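Local atomic coordinates of enterotoxin type A (Staphylococcus aureus, PDB entry 1SXT), a protein that acts as a superantigen, binding MHC class II molecules with the help of zinc and engaging T-cell receptors, and causes staphylococcal food poisoning. Residues V77-G82 with V111-N116; L129-K134 with I228-S233; N146-T151 with N220-H225; Q158-L163 with V194-F199. One frame throughout, in Å; residues are numbered along the deposited sequence.

Interaction 1 belongs to the OB-fold domain, and interactions 2, 3 and 4 to the beta-grasp domain. One place where the two domains touch is Thr112 of interaction 1 against interaction 3: its CG2 lies 3.4 Å from Asn149 O, and the two centres are about 16 Å apart. Interactions 2 and 3 share strand 224-231, and the zinc ion is bound beside that strand by His225 of interaction 3 together with His187 and Asp227. Tyr229 of interaction 2 comes within about 6 Å of the metal. Interaction 4 backs onto interaction 2, their centres about 13 Å apart, with Leu163 CD2 3.6 Å from Ile228 CG2. Interactions 1 and 2 lie farthest apart, about 37 Å between centres.

Interaction 1: V77-G82 with V111-N116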
loop_
_atom_site.group_PDB
_atom_site.type_symbol
_atom_site.label_atom_id
_atom_site.label_comp_id
_atom_site.label_asym_id
_atom_site.label_seq_id
_atom_site.Cartn_x
_atom_site.Cartn_y
_atom_site.Cartn_z
ATOM N N VAL A 77 14.263 -1.554 -10.644
ATOM C CA VAL A 77 15.432 -1.327 -9.813
ATOM C C VAL A 77 16.390 -0.334 -10.444
ATOM O O VAL A 77 16.907 0.539 -9.772
ATOM C CB VAL A 77 16.198 -2.637 -9.559
ATOM C CG1 VAL A 77 17.610 -2.348 -8.993
ATOM C CG2 VAL A 77 15.400 -3.527 -8.636
ATOM N N ASP A 78 16.628 -0.464 -11.738
ATOM C CA ASP A 78 17.550 0.433 -12.397
ATOM C C ASP A 78 16.949 1.789 -12.614
ATOM O O ASP A 78 17.649 2.706 -13.016
ATOM C CB ASP A 78 18.065 -0.155 -13.711
ATOM C CG ASP A 78 19.120 -1.228 -13.492
ATOM O OD1 ASP A 78 20.096 -0.984 -12.746
ATOM O OD2 ASP A 78 18.975 -2.321 -14.065
ATOM N N LYS A 79 15.656 1.923 -12.345
ATOM C CA LYS A 79 14.972 3.206 -12.510
ATOM C C LYS A 79 15.175 4.091 -11.278
ATOM O O LYS A 79 15.090 5.317 -11.337
ATOM C CB LYS A 79 13.473 2.980 -12.715
ATOM C CG LYS A 79 12.766 4.221 -13.146
ATOM C CD LYS A 79 11.277 4.132 -13.026
ATOM C CE LYS A 79 10.690 5.421 -13.569
ATOM N NZ LYS A 79 9.255 5.565 -13.256
ATOM N N TYR A 80 15.479 3.442 -10.165
ATOM C CA TYR A 80 15.643 4.122 -8.901
ATOM C C TYR A 80 17.028 4.037 -8.304
ATOM O O TYR A 80 17.458 4.956 -7.612
ATOM C CB TYR A 80 14.621 3.563 -7.916
ATOM C CG TYR A 80 13.211 3.722 -8.407
ATOM C CD1 TYR A 80 12.685 4.979 -8.632
ATOM C CD2 TYR A 80 12.407 2.619 -8.657
ATOM C CE1 TYR A 80 11.397 5.145 -9.092
ATOM C CE2 TYR A 80 11.105 2.772 -9.122
ATOM C CZ TYR A 80 10.608 4.043 -9.337
ATOM O OH TYR A 80 9.327 4.227 -9.811
ATOM N N LYS A 81 17.725 2.938 -8.553
ATOM C CA LYS A 81 19.060 2.759 -8.001
ATOM C C LYS A 81 19.971 3.928 -8.362
ATOM O O LYS A 81 20.177 4.221 -9.545
ATOM C CB LYS A 81 19.653 1.427 -8.463
ATOM C CG LYS A 81 21.084 1.181 -8.056
ATOM C CD LYS A 81 21.464 -0.261 -8.333
ATOM C CE LYS A 81 22.948 -0.413 -8.664
ATOM N NZ LYS A 81 23.443 -1.812 -8.457
ATOM N N GLY A 82 20.459 4.619 -7.327
ATOM C CA GLY A 82 21.334 5.755 -7.512
ATOM C C GLY A 82 20.584 7.064 -7.680
ATOM O O GLY A 82 21.211 8.115 -7.806
ATOM N N VAL A 111 8.571 3.026 -3.720
ATOM C CA VAL A 111 9.619 3.951 -4.126
ATOM C C VAL A 111 9.119 4.871 -5.223
ATOM O O VAL A 111 8.478 4.436 -6.178
ATOM C CB VAL A 111 10.864 3.202 -4.592
ATOM C CG1 VAL A 111 12.038 4.131 -4.606
ATOM C CG2 VAL A 111 11.133 2.009 -3.687
ATOM N N THR A 112 9.434 6.146 -5.084
ATOM C CA THR A 112 8.991 7.160 -6.023
ATOM C C THR A 112 10.216 7.980 -6.395
ATOM O O THR A 112 11.206 7.956 -5.665
ATOM C CB THR A 112 7.967 8.111 -5.334
ATOM O OG1 THR A 112 7.083 7.363 -4.477
ATOM C CG2 THR A 112 7.148 8.827 -6.361
ATOM N N LEU A 113 10.181 8.668 -7.534
ATOM C CA LEU A 113 11.308 9.516 -7.932
ATOM C C LEU A 113 11.047 10.886 -7.318
ATOM O O LEU A 113 9.932 11.417 -7.409
ATOM C CB LEU A 113 11.472 9.579 -9.455
ATOM C CG LEU A 113 12.262 8.395 -10.039
ATOM C CD1 LEU A 113 12.321 8.472 -11.531
ATOM C CD2 LEU A 113 13.658 8.357 -9.480
ATOM N N HIS A 114 12.062 11.412 -6.638
ATOM C CA HIS A 114 11.970 12.674 -5.920
ATOM C C HIS A 114 11.707 13.990 -6.652
ATOM O O HIS A 114 10.737 14.713 -6.374
ATOM C CB HIS A 114 13.213 12.850 -5.043
ATOM C CG HIS A 114 13.240 14.152 -4.311
ATOM N ND1 HIS A 114 12.517 14.371 -3.158
ATOM C CD2 HIS A 114 13.829 15.330 -4.613
ATOM C CE1 HIS A 114 12.655 15.630 -2.785
ATOM N NE2 HIS A 114 13.445 16.232 -3.653
ATOM N N ASP A 115 12.651 14.346 -7.506
ATOM C CA ASP A 115 12.615 15.599 -8.238
ATOM C C ASP A 115 11.371 15.841 -9.059
ATOM O O ASP A 115 10.763 14.905 -9.556
ATOM C CB ASP A 115 13.871 15.703 -9.103
ATOM C CG ASP A 115 15.164 15.629 -8.270
ATOM O OD1 ASP A 115 15.301 16.445 -7.319
ATOM O OD2 ASP A 115 16.032 14.758 -8.563
ATOM N N ASN A 116 10.942 17.100 -9.099
ATOM C CA ASN A 116 9.778 17.523 -9.884
ATOM C C ASN A 116 8.439 16.880 -9.536
ATOM O O ASN A 116 7.400 17.246 -10.108
ATOM C CB ASN A 116 10.036 17.338 -11.400
ATOM C CG ASN A 116 9.726 15.903 -11.913
ATOM O OD1 ASN A 116 10.637 15.115 -12.187
ATOM N ND2 ASN A 116 8.448 15.592 -12.092
#
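The ring of Tyr80 lies between Val111 on one face and its own neighbour Lys79 on the other, with Leu113 at the edge. In the OB-fold domain, helix 74-80 packs here against strand 104-113 of the beta-barrel. Val111 CG1 makes a CH-pi contact, 4.3 Å from the Tyr80 ring centroid and 21° off the ring normal, while Lys79 CB sits over the centre of the opposite face. At the edge, close to the ring plane, Leu113 CG is 3.5 Å from Tyr80 CE1. Tyr80 holds CG anti to its carbonyl carbon (chi1 -58°), which carries the ring from the helix toward the strand. No hydrogen bond crosses; the contact between the segments is apolar packing with one CH-pi contact. Val85 of the adjacent strand 84-88 also touches Tyr80 and Val111, and Asn216 donates to Val111 O. On the exposed side the extended Lys79 chain runs past Leu113, bringing Lys79 CE to 4.0 Å from Leu113 CD1.

Interaction 2: L129-K134 with I228-S233; sequences LWLDGK and IYLYTS
Leu129, Trp130 and Leu131 pair in parallel register with Ile228, Tyr229 and Leu230, the strand axes 4.8 Å apart and only 8° from parallel. The backbone ladder has three bonds: Trp130 N to Ile228 O, Leu230 N to Trp130 O at 2.8 Å, and Asp132 N to Leu230 O at 2.9 Å, the last two nearly straight at the hydrogen.

The tightly packed part is the face of Leu129, Leu131, Ile228 and Leu230, all four buried. Leu131 CD1 meets Leu230 CB and Thr232 CG2; Leu129 CD2 touches Leu230 CD1 at 4.2 Å. The face of Trp130 and Tyr229 is looser and partly exposed: their rings are near-parallel, 8° between planes, but strongly offset, centroids 5.3 Å apart, with little ring over ring.

Past the strands, at the exposed end, the Asp132 carboxylate takes two bonds from Thr232. OD1 accepts from Thr232 N on its syn side, 22° out of the plane, and the syn lone pair of OD2 receives Thr232 OG1 at 2.6 Å. This double grip fixes the rotation of the carboxylate and ties the type I' turn Leu131-Lys134 to the chain's C-terminal end.

In the beta-grasp domain Leu129, Ile228 and Leu230 lie against Leu163 of helix 152-165, while strand 181-188 flanks 224-231 on its other edge and 134-137 flanks 118-131.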
loop_
_atom_site.group_PDB
_atom_site.type_symbol
_atom_site.label_atom_id
_atom_site.label_comp_id
_atom_site.label_asym_id
_atom_site.label_seq_id
_atom_site.Cartn_x
_atom_site.Cartn_y
_atom_site.Cartn_z
ATOM N N LEU A 129 -17.897 6.150 -2.640
ATOM C CA LEU A 129 -18.181 4.900 -1.934
ATOM C C LEU A 129 -19.593 4.393 -2.124
ATOM O O LEU A 129 -20.535 5.173 -2.217
ATOM C CB LEU A 129 -17.891 5.035 -0.434
ATOM C CG LEU A 129 -17.819 3.709 0.322
ATOM C CD1 LEU A 129 -16.703 3.759 1.327
ATOM C CD2 LEU A 129 -19.145 3.380 0.970
ATOM N N TRP A 130 -19.738 3.077 -2.159
ATOM C CA TRP A 130 -21.047 2.475 -2.310
ATOM C C TRP A 130 -21.180 1.238 -1.461
ATOM O O TRP A 130 -20.538 0.231 -1.720
ATOM C CB TRP A 130 -21.304 2.089 -3.756
ATOM C CG TRP A 130 -21.641 3.221 -4.658
ATOM C CD1 TRP A 130 -22.880 3.747 -4.877
ATOM C CD2 TRP A 130 -20.754 3.896 -5.557
ATOM N NE1 TRP A 130 -22.826 4.693 -5.869
ATOM C CE2 TRP A 130 -21.530 4.806 -6.304
ATOM C CE3 TRP A 130 -19.379 3.813 -5.809
ATOM C CZ2 TRP A 130 -20.975 5.634 -7.294
ATOM C CZ3 TRP A 130 -18.822 4.638 -6.797
ATOM C CH2 TRP A 130 -19.623 5.535 -7.526
ATOM N N LEU A 131 -21.974 1.324 -0.409
ATOM C CA LEU A 131 -22.193 0.155 0.416
ATOM C C LEU A 131 -23.544 -0.408 -0.012
ATOM O O LEU A 131 -24.585 0.238 0.146
ATOM C CB LEU A 131 -22.172 0.499 1.909
ATOM C CG LEU A 131 -22.320 -0.717 2.832
ATOM C CD1 LEU A 131 -21.586 -1.933 2.275
ATOM C CD2 LEU A 131 -21.808 -0.380 4.197
ATOM N N ASP A 132 -23.502 -1.584 -0.628
ATOM C CA ASP A 132 -24.696 -2.267 -1.122
ATOM C C ASP A 132 -25.498 -1.349 -2.046
ATOM O O ASP A 132 -26.728 -1.329 -2.002
ATOM C CB ASP A 132 -25.577 -2.755 0.042
ATOM C CG ASP A 132 -24.922 -3.871 0.873
ATOM O OD1 ASP A 132 -24.312 -4.802 0.287
ATOM O OD2 ASP A 132 -25.044 -3.822 2.123
ATOM N N GLY A 133 -24.796 -0.572 -2.864
ATOM C CA GLY A 133 -25.462 0.336 -3.785
ATOM C C GLY A 133 -25.717 1.703 -3.174
ATOM O O GLY A 133 -25.684 2.736 -3.855
ATOM N N LYS A 134 -25.992 1.721 -1.883
ATOM C CA LYS A 134 -26.237 2.972 -1.203
ATOM C C LYS A 134 -24.927 3.745 -1.190
ATOM O O LYS A 134 -23.994 3.388 -0.469
ATOM C CB LYS A 134 -26.725 2.672 0.215
ATOM C CG LYS A 134 -26.758 3.843 1.192
ATOM C CD LYS A 134 -27.102 3.369 2.619
ATOM C CE LYS A 134 -26.129 2.308 3.169
ATOM N NZ LYS A 134 -26.209 0.948 2.504
ATOM N N ILE A 228 -14.892 2.819 -4.388
ATOM C CA ILE A 228 -14.890 1.699 -3.462
ATOM C C ILE A 228 -16.310 1.134 -3.397
ATOM O O ILE A 228 -17.285 1.879 -3.161
ATOM C CB ILE A 228 -14.385 2.123 -2.055
ATOM C CG1 ILE A 228 -12.975 2.724 -2.171
ATOM C CG2 ILE A 228 -14.370 0.918 -1.118
ATOM C CD1 ILE A 228 -12.334 3.125 -0.846
ATOM N N TYR A 229 -16.415 -0.169 -3.664
ATOM C CA TYR A 229 -17.687 -0.885 -3.667
ATOM C C TYR A 229 -17.684 -1.904 -2.553
ATOM O O TYR A 229 -16.881 -2.831 -2.569
ATOM C CB TYR A 229 -17.870 -1.630 -4.983
ATOM C CG TYR A 229 -17.754 -0.751 -6.181
ATOM C CD1 TYR A 229 -16.510 -0.451 -6.728
ATOM C CD2 TYR A 229 -18.881 -0.180 -6.755
ATOM C CE1 TYR A 229 -16.395 0.405 -7.816
ATOM C CE2 TYR A 229 -18.778 0.674 -7.846
ATOM C CZ TYR A 229 -17.534 0.966 -8.369
ATOM O OH TYR A 229 -17.434 1.837 -9.430
ATOM N N LEU A 230 -18.592 -1.761 -1.604
ATOM C CA LEU A 230 -18.651 -2.692 -0.500
ATOM C C LEU A 230 -19.961 -3.449 -0.606
ATOM O O LEU A 230 -20.961 -2.914 -1.076
ATOM C CB LEU A 230 -18.570 -1.935 0.829
ATOM C CG LEU A 230 -17.442 -0.905 1.022
ATOM C CD1 LEU A 230 -17.535 -0.241 2.401
ATOM C CD2 LEU A 230 -16.087 -1.604 0.847
ATOM N N TYR A 231 -19.946 -4.707 -0.198
ATOM C CA TYR A 231 -21.136 -5.538 -0.238
ATOM C C TYR A 231 -21.152 -6.267 1.090
ATOM O O TYR A 231 -20.146 -6.857 1.476
ATOM C CB TYR A 231 -21.009 -6.536 -1.373
ATOM C CG TYR A 231 -20.693 -5.886 -2.696
ATOM C CD1 TYR A 231 -21.711 -5.351 -3.487
ATOM C CD2 TYR A 231 -19.375 -5.794 -3.159
ATOM C CE1 TYR A 231 -21.433 -4.741 -4.707
ATOM C CE2 TYR A 231 -19.085 -5.183 -4.383
ATOM C CZ TYR A 231 -20.123 -4.662 -5.150
ATOM O OH TYR A 231 -19.869 -4.074 -6.367
ATOM N N THR A 232 -22.265 -6.206 1.809
ATOM C CA THR A 232 -22.366 -6.861 3.106
ATOM C C THR A 232 -23.054 -8.209 3.000
ATOM O O THR A 232 -23.677 -8.666 3.963
ATOM C CB THR A 232 -23.197 -6.026 4.033
ATOM O OG1 THR A 232 -24.527 -5.940 3.505
ATOM C CG2 THR A 232 -22.592 -4.633 4.165
ATOM N N SER A 233 -22.884 -8.864 1.853
ATOM C CA SER A 233 -23.531 -10.140 1.581
ATOM C C SER A 233 -22.606 -11.122 0.866
ATOM O O SER A 233 -21.950 -10.777 -0.117
ATOM C CB SER A 233 -24.777 -9.884 0.723
ATOM O OG SER A 233 -25.476 -8.699 1.138
#

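Interaction 3: N146-T151 with N220-H225; sequences NKKNVT and NSENMH. With ZN (zinc ion), chain C.
Lys148 O accepts the nearly straight 2.8 Å hydrogen bond from Ser221 N, 168° at the hydrogen, and Asn220 CA adds a CA-H...O contact to the same oxygen. The contact lies at the end of a small two-stranded antiparallel sheet of the beta-grasp domain, 149-151 with 218-220, in which Asn149 and Asn220 form a non-hydrogen-bonded pair with CA atoms 4.7 Å apart. With OG between backbone N and carbonyl carbon (chi1 66°), the Ser221 hydroxyl is placed near the 147-148 backbone, but it is modelled too close to Lys147 O for a bond there to be relied on. The aliphatic part of Lys148, bent at chi2 and chi4, lies across the amide of Asn220, its CE 3.4 Å from OD1 and 3.5 Å from ND2 of Asn220. Val150 CG1 touches Ser221 CB on the buried side. Beyond the turn, strand 224-231 begins and delivers His225 to the zinc site, completed by His187 and Asp227; His225 NE2 binds the zinc ion at 2.3 Å.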
loop_
_atom_site.group_PDB
_atom_site.type_symbol
_atom_site.label_atom_id
_atom_site.label_comp_id
_atom_site.label_asym_id
_atom_site.label_seq_id
_atom_site.Cartn_x
_atom_site.Cartn_y
_atom_site.Cartn_z
ATOM N N ASN A 146 1.111 14.485 -1.854
ATOM C CA ASN A 146 1.882 15.642 -2.330
ATOM C C ASN A 146 2.681 15.312 -3.597
ATOM O O ASN A 146 3.575 16.062 -3.999
ATOM C CB ASN A 146 2.875 16.070 -1.272
ATOM C CG ASN A 146 2.384 17.216 -0.460
ATOM O OD1 ASN A 146 2.270 17.106 0.759
ATOM N ND2 ASN A 146 2.096 18.342 -1.120
ATOM N N LYS A 147 2.358 14.176 -4.212
ATOM C CA LYS A 147 3.051 13.700 -5.388
ATOM C C LYS A 147 2.209 13.789 -6.636
ATOM O O LYS A 147 1.016 13.516 -6.612
ATOM C CB LYS A 147 3.491 12.256 -5.163
ATOM C CG LYS A 147 4.465 12.062 -4.005
ATOM C CD LYS A 147 4.988 10.639 -3.953
ATOM C CE LYS A 147 5.989 10.423 -2.841
ATOM N NZ LYS A 147 5.403 10.600 -1.479
ATOM N N LYS A 148 2.841 14.214 -7.721
ATOM C CA LYS A 148 2.169 14.325 -8.998
ATOM C C LYS A 148 1.991 12.880 -9.450
ATOM O O LYS A 148 0.922 12.487 -9.888
ATOM C CB LYS A 148 3.044 15.121 -9.971
ATOM C CG LYS A 148 2.367 15.612 -11.243
ATOM C CD LYS A 148 1.898 14.467 -12.150
ATOM C CE LYS A 148 1.641 14.903 -13.614
ATOM N NZ LYS A 148 2.892 15.119 -14.420
ATOM N N ASN A 149 3.049 12.091 -9.320
ATOM C CA ASN A 149 3.033 10.676 -9.681
ATOM C C ASN A 149 3.152 9.920 -8.367
ATOM O O ASN A 149 4.225 9.934 -7.754
ATOM C CB ASN A 149 4.231 10.321 -10.570
ATOM C CG ASN A 149 4.069 10.800 -11.990
ATOM O OD1 ASN A 149 3.201 10.330 -12.730
ATOM N ND2 ASN A 149 4.905 11.747 -12.386
ATOM N N VAL A 150 2.084 9.247 -7.943
ATOM C CA VAL A 150 2.107 8.523 -6.679
ATOM C C VAL A 150 1.793 7.028 -6.769
ATOM O O VAL A 150 0.994 6.608 -7.598
ATOM C CB VAL A 150 1.150 9.151 -5.705
ATOM C CG1 VAL A 150 -0.279 8.984 -6.174
ATOM C CG2 VAL A 150 1.361 8.568 -4.357
ATOM N N THR A 151 2.426 6.233 -5.907
ATOM C CA THR A 151 2.209 4.792 -5.873
ATOM C C THR A 151 0.773 4.451 -5.469
ATOM O O THR A 151 0.165 5.129 -4.629
ATOM C CB THR A 151 3.145 4.092 -4.847
ATOM O OG1 THR A 151 4.489 4.520 -5.048
ATOM C CG2 THR A 151 3.115 2.569 -5.021
ATOM N N ASN A 220 -0.977 8.849 -11.943
ATOM C CA ASN A 220 -1.048 10.306 -11.943
ATOM C C ASN A 220 -2.054 10.684 -10.882
ATOM O O ASN A 220 -3.163 10.165 -10.906
ATOM C CB ASN A 220 -1.560 10.788 -13.302
ATOM C CG ASN A 220 -0.910 12.086 -13.754
ATOM O OD1 ASN A 220 -1.220 13.155 -13.238
ATOM N ND2 ASN A 220 0.001 11.996 -14.719
ATOM N N SER A 221 -1.694 11.591 -9.976
ATOM C CA SER A 221 -2.591 12.005 -8.898
ATOM C C SER A 221 -3.529 13.123 -9.352
ATOM O O SER A 221 -4.672 13.227 -8.889
ATOM C CB SER A 221 -1.784 12.439 -7.666
ATOM O OG SER A 221 -1.025 13.619 -7.910
ATOM N N GLU A 222 -3.022 13.974 -10.235
ATOM C CA GLU A 222 -3.790 15.086 -10.796
ATOM C C GLU A 222 -4.970 14.526 -11.574
ATOM O O GLU A 222 -4.821 13.571 -12.352
ATOM C CB GLU A 222 -2.911 15.872 -11.779
ATOM C CG GLU A 222 -3.542 17.102 -12.442
ATOM C CD GLU A 222 -2.605 17.754 -13.461
ATOM O OE1 GLU A 222 -2.207 17.078 -14.435
ATOM O OE2 GLU A 222 -2.254 18.937 -13.290
ATOM N N ASN A 223 -6.144 15.102 -11.364
ATOM C CA ASN A 223 -7.322 14.666 -12.115
ATOM C C ASN A 223 -7.610 13.148 -12.017
ATOM O O ASN A 223 -7.859 12.495 -13.039
ATOM C CB ASN A 223 -7.191 15.069 -13.622
ATOM C CG ASN A 223 -6.797 16.561 -13.842
ATOM O OD1 ASN A 223 -6.171 16.908 -14.855
ATOM N ND2 ASN A 223 -7.175 17.436 -12.906
ATOM N N MET A 224 -7.548 12.577 -10.811
ATOM C CA MET A 224 -7.851 11.142 -10.623
ATOM C C MET A 224 -8.556 10.927 -9.295
ATOM O O MET A 224 -8.506 11.797 -8.407
ATOM C CB MET A 224 -6.592 10.279 -10.672
ATOM C CG MET A 224 -5.700 10.343 -9.434
ATOM S SD MET A 224 -5.975 9.069 -8.180
ATOM C CE MET A 224 -6.489 7.686 -9.199
ATOM N N HIS A 225 -9.237 9.790 -9.172
ATOM C CA HIS A 225 -9.953 9.473 -7.945
ATOM C C HIS A 225 -10.071 7.971 -7.696
ATOM O O HIS A 225 -9.491 7.163 -8.420
ATOM C CB HIS A 225 -11.324 10.132 -7.950
ATOM C CG HIS A 225 -12.213 9.638 -9.036
ATOM N ND1 HIS A 225 -12.061 10.025 -10.348
ATOM C CD2 HIS A 225 -13.233 8.751 -9.017
ATOM C CE1 HIS A 225 -12.947 9.394 -11.095
ATOM N NE2 HIS A 225 -13.672 8.617 -10.311
HETATM ZN ZN ZN C . -14.361 6.485 -10.929
#

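Interaction 4: Q158-L163 with V194-F199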
loop_
_atom_site.group_PDB
_atom_site.type_symbol
_atom_site.label_atom_id
_atom_site.label_comp_id
_atom_site.label_asym_id
_atom_site.label_seq_id
_atom_site.Cartn_x
_atom_site.Cartn_y
_atom_site.Cartn_z
ATOM N N GLN A 158 -4.074 4.481 2.714
ATOM C CA GLN A 158 -4.957 5.494 3.269
ATOM C C GLN A 158 -6.417 5.123 3.029
ATOM O O GLN A 158 -7.260 5.193 3.936
ATOM C CB GLN A 158 -4.701 6.836 2.606
ATOM C CG GLN A 158 -3.382 7.467 2.943
ATOM C CD GLN A 158 -3.149 8.720 2.127
ATOM O OE1 GLN A 158 -3.794 9.742 2.346
ATOM N NE2 GLN A 158 -2.254 8.635 1.149
ATOM N N ALA A 159 -6.718 4.763 1.792
ATOM C CA ALA A 159 -8.058 4.403 1.422
ATOM C C ALA A 159 -8.580 3.305 2.328
ATOM O O ALA A 159 -9.669 3.423 2.870
ATOM C CB ALA A 159 -8.077 3.969 0.002
ATOM N N ARG A 160 -7.774 2.277 2.559
ATOM C CA ARG A 160 -8.175 1.147 3.391
ATOM C C ARG A 160 -8.235 1.419 4.879
ATOM O O ARG A 160 -8.958 0.757 5.617
ATOM C CB ARG A 160 -7.271 -0.045 3.113
ATOM C CG ARG A 160 -7.866 -0.981 2.106
ATOM C CD ARG A 160 -6.822 -1.556 1.189
ATOM N NE ARG A 160 -6.819 -3.018 1.189
ATOM C CZ ARG A 160 -6.474 -3.760 0.143
ATOM N NH1 ARG A 160 -6.127 -3.175 -0.999
ATOM N NH2 ARG A 160 -6.363 -5.075 0.274
ATOM N N ARG A 161 -7.448 2.378 5.325
ATOM C CA ARG A 161 -7.437 2.757 6.728
ATOM C C ARG A 161 -8.856 3.168 7.127
ATOM O O ARG A 161 -9.379 2.722 8.155
ATOM C CB ARG A 161 -6.501 3.949 6.918
ATOM C CG ARG A 161 -6.299 4.397 8.354
ATOM C CD ARG A 161 -5.313 3.490 9.051
ATOM N NE ARG A 161 -4.747 4.116 10.239
ATOM C CZ ARG A 161 -3.493 3.945 10.653
ATOM N NH1 ARG A 161 -2.653 3.154 9.982
ATOM N NH2 ARG A 161 -3.066 4.591 11.735
ATOM N N TYR A 162 -9.466 4.006 6.284
ATOM C CA TYR A 162 -10.818 4.522 6.485
ATOM C C TYR A 162 -11.862 3.427 6.481
ATOM O O TYR A 162 -12.734 3.395 7.334
ATOM C CB TYR A 162 -11.138 5.578 5.423
ATOM C CG TYR A 162 -12.600 5.999 5.309
ATOM C CD1 TYR A 162 -13.152 6.984 6.149
ATOM C CD2 TYR A 162 -13.429 5.424 4.335
ATOM C CE1 TYR A 162 -14.499 7.380 6.013
ATOM C CE2 TYR A 162 -14.768 5.814 4.198
ATOM C CZ TYR A 162 -15.296 6.785 5.034
ATOM O OH TYR A 162 -16.618 7.127 4.865
ATOM N N LEU A 163 -11.786 2.530 5.517
ATOM C CA LEU A 163 -12.740 1.437 5.456
ATOM C C LEU A 163 -12.585 0.597 6.721
ATOM O O LEU A 163 -13.487 -0.146 7.106
ATOM C CB LEU A 163 -12.490 0.577 4.214
ATOM C CG LEU A 163 -12.618 1.264 2.861
ATOM C CD1 LEU A 163 -11.861 0.504 1.840
ATOM C CD2 LEU A 163 -14.049 1.380 2.471
ATOM N N VAL A 194 -6.679 0.876 -12.079
ATOM C CA VAL A 194 -6.166 -0.275 -11.353
ATOM C C VAL A 194 -7.223 -0.661 -10.331
ATOM O O VAL A 194 -7.755 0.199 -9.630
ATOM C CB VAL A 194 -4.875 0.088 -10.614
ATOM C CG1 VAL A 194 -4.476 -1.020 -9.652
ATOM C CG2 VAL A 194 -3.770 0.369 -11.615
ATOM N N ASN A 195 -7.504 -1.955 -10.225
ATOM C CA ASN A 195 -8.524 -2.425 -9.303
ATOM C C ASN A 195 -7.964 -3.478 -8.401
ATOM O O ASN A 195 -7.204 -4.332 -8.839
ATOM C CB ASN A 195 -9.697 -3.047 -10.059
ATOM C CG ASN A 195 -9.818 -2.535 -11.476
ATOM O OD1 ASN A 195 -10.365 -1.457 -11.722
ATOM N ND2 ASN A 195 -9.293 -3.302 -12.422
ATOM N N TYR A 196 -8.350 -3.417 -7.138
ATOM C CA TYR A 196 -7.925 -4.399 -6.160
ATOM C C TYR A 196 -9.165 -5.005 -5.522
ATOM O O TYR A 196 -10.215 -4.377 -5.458
ATOM C CB TYR A 196 -7.037 -3.767 -5.081
ATOM C CG TYR A 196 -5.637 -3.409 -5.547
ATOM C CD1 TYR A 196 -5.147 -3.851 -6.767
ATOM C CD2 TYR A 196 -4.809 -2.620 -4.768
ATOM C CE1 TYR A 196 -3.872 -3.511 -7.195
ATOM C CE2 TYR A 196 -3.538 -2.278 -5.190
ATOM C CZ TYR A 196 -3.078 -2.723 -6.405
ATOM O OH TYR A 196 -1.834 -2.340 -6.852
ATOM N N ASP A 197 -9.042 -6.251 -5.101
ATOM C CA ASP A 197 -10.118 -6.978 -4.445
ATOM C C ASP A 197 -9.764 -6.829 -2.987
ATOM O O ASP A 197 -8.733 -7.365 -2.558
ATOM C CB ASP A 197 -10.027 -8.458 -4.821
ATOM C CG ASP A 197 -11.146 -9.297 -4.239
ATOM O OD1 ASP A 197 -11.651 -9.007 -3.123
ATOM O OD2 ASP A 197 -11.512 -10.280 -4.928
ATOM N N LEU A 198 -10.615 -6.148 -2.221
ATOM C CA LEU A 198 -10.348 -5.939 -0.803
ATOM C C LEU A 198 -10.059 -7.219 0.014
ATOM O O LEU A 198 -9.551 -7.151 1.133
ATOM C CB LEU A 198 -11.452 -5.094 -0.178
ATOM C CG LEU A 198 -11.502 -3.652 -0.692
ATOM C CD1 LEU A 198 -12.739 -2.968 -0.165
ATOM C CD2 LEU A 198 -10.253 -2.887 -0.296
ATOM N N PHE A 199 -10.311 -8.387 -0.572
ATOM C CA PHE A 199 -10.055 -9.659 0.102
ATOM C C PHE A 199 -9.221 -10.637 -0.728
ATOM O O PHE A 199 -8.968 -11.741 -0.275
ATOM C CB PHE A 199 -11.382 -10.346 0.486
ATOM C CG PHE A 199 -12.179 -9.598 1.526
ATOM C CD1 PHE A 199 -11.817 -9.650 2.869
ATOM C CD2 PHE A 199 -13.246 -8.794 1.156
ATOM C CE1 PHE A 199 -12.497 -8.912 3.818
ATOM C CE2 PHE A 199 -13.926 -8.056 2.100
ATOM C CZ PHE A 199 -13.551 -8.113 3.433
#
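Bends at chi2 (143°) and chi3 (124°) lead the Arg160 chain away from its helix and over Leu198. The two side chains run alongside one another, pointing in opposing senses. Leu198 CD2 touches Arg160 along much of its length, reaching 3.9 Å from CG and 3.7 Å from NE of Arg160, and it covers one face of the guanidinium off-centre. At the edge of that group, near its plane, Tyr196 CD2 lies 4.0 Å from Arg160 NH1, with the guanidinium and phenol planes 65° apart. The buried charge is met from outside the two segments: Asp156 forms a salt bridge with Arg160 NH1, and Tyr30 adds a cation-pi contact. Leu198 lies roughly perpendicular to Leu163 and meets it through its other branch, CD1 of Leu198 being 4.1 Å from CD1 of Leu163. An Asx turn shapes the chain just past the strand, where Asp197 OD1 accepts from Phe199 N at 2.9 Å. Leu163 and Leu198 both continue onto Leu230 of strand 224-231, so helix 152-165 packs on the mixed sheet in the manner of the beta-grasp fold of staphylococcal and streptococcal superantigens.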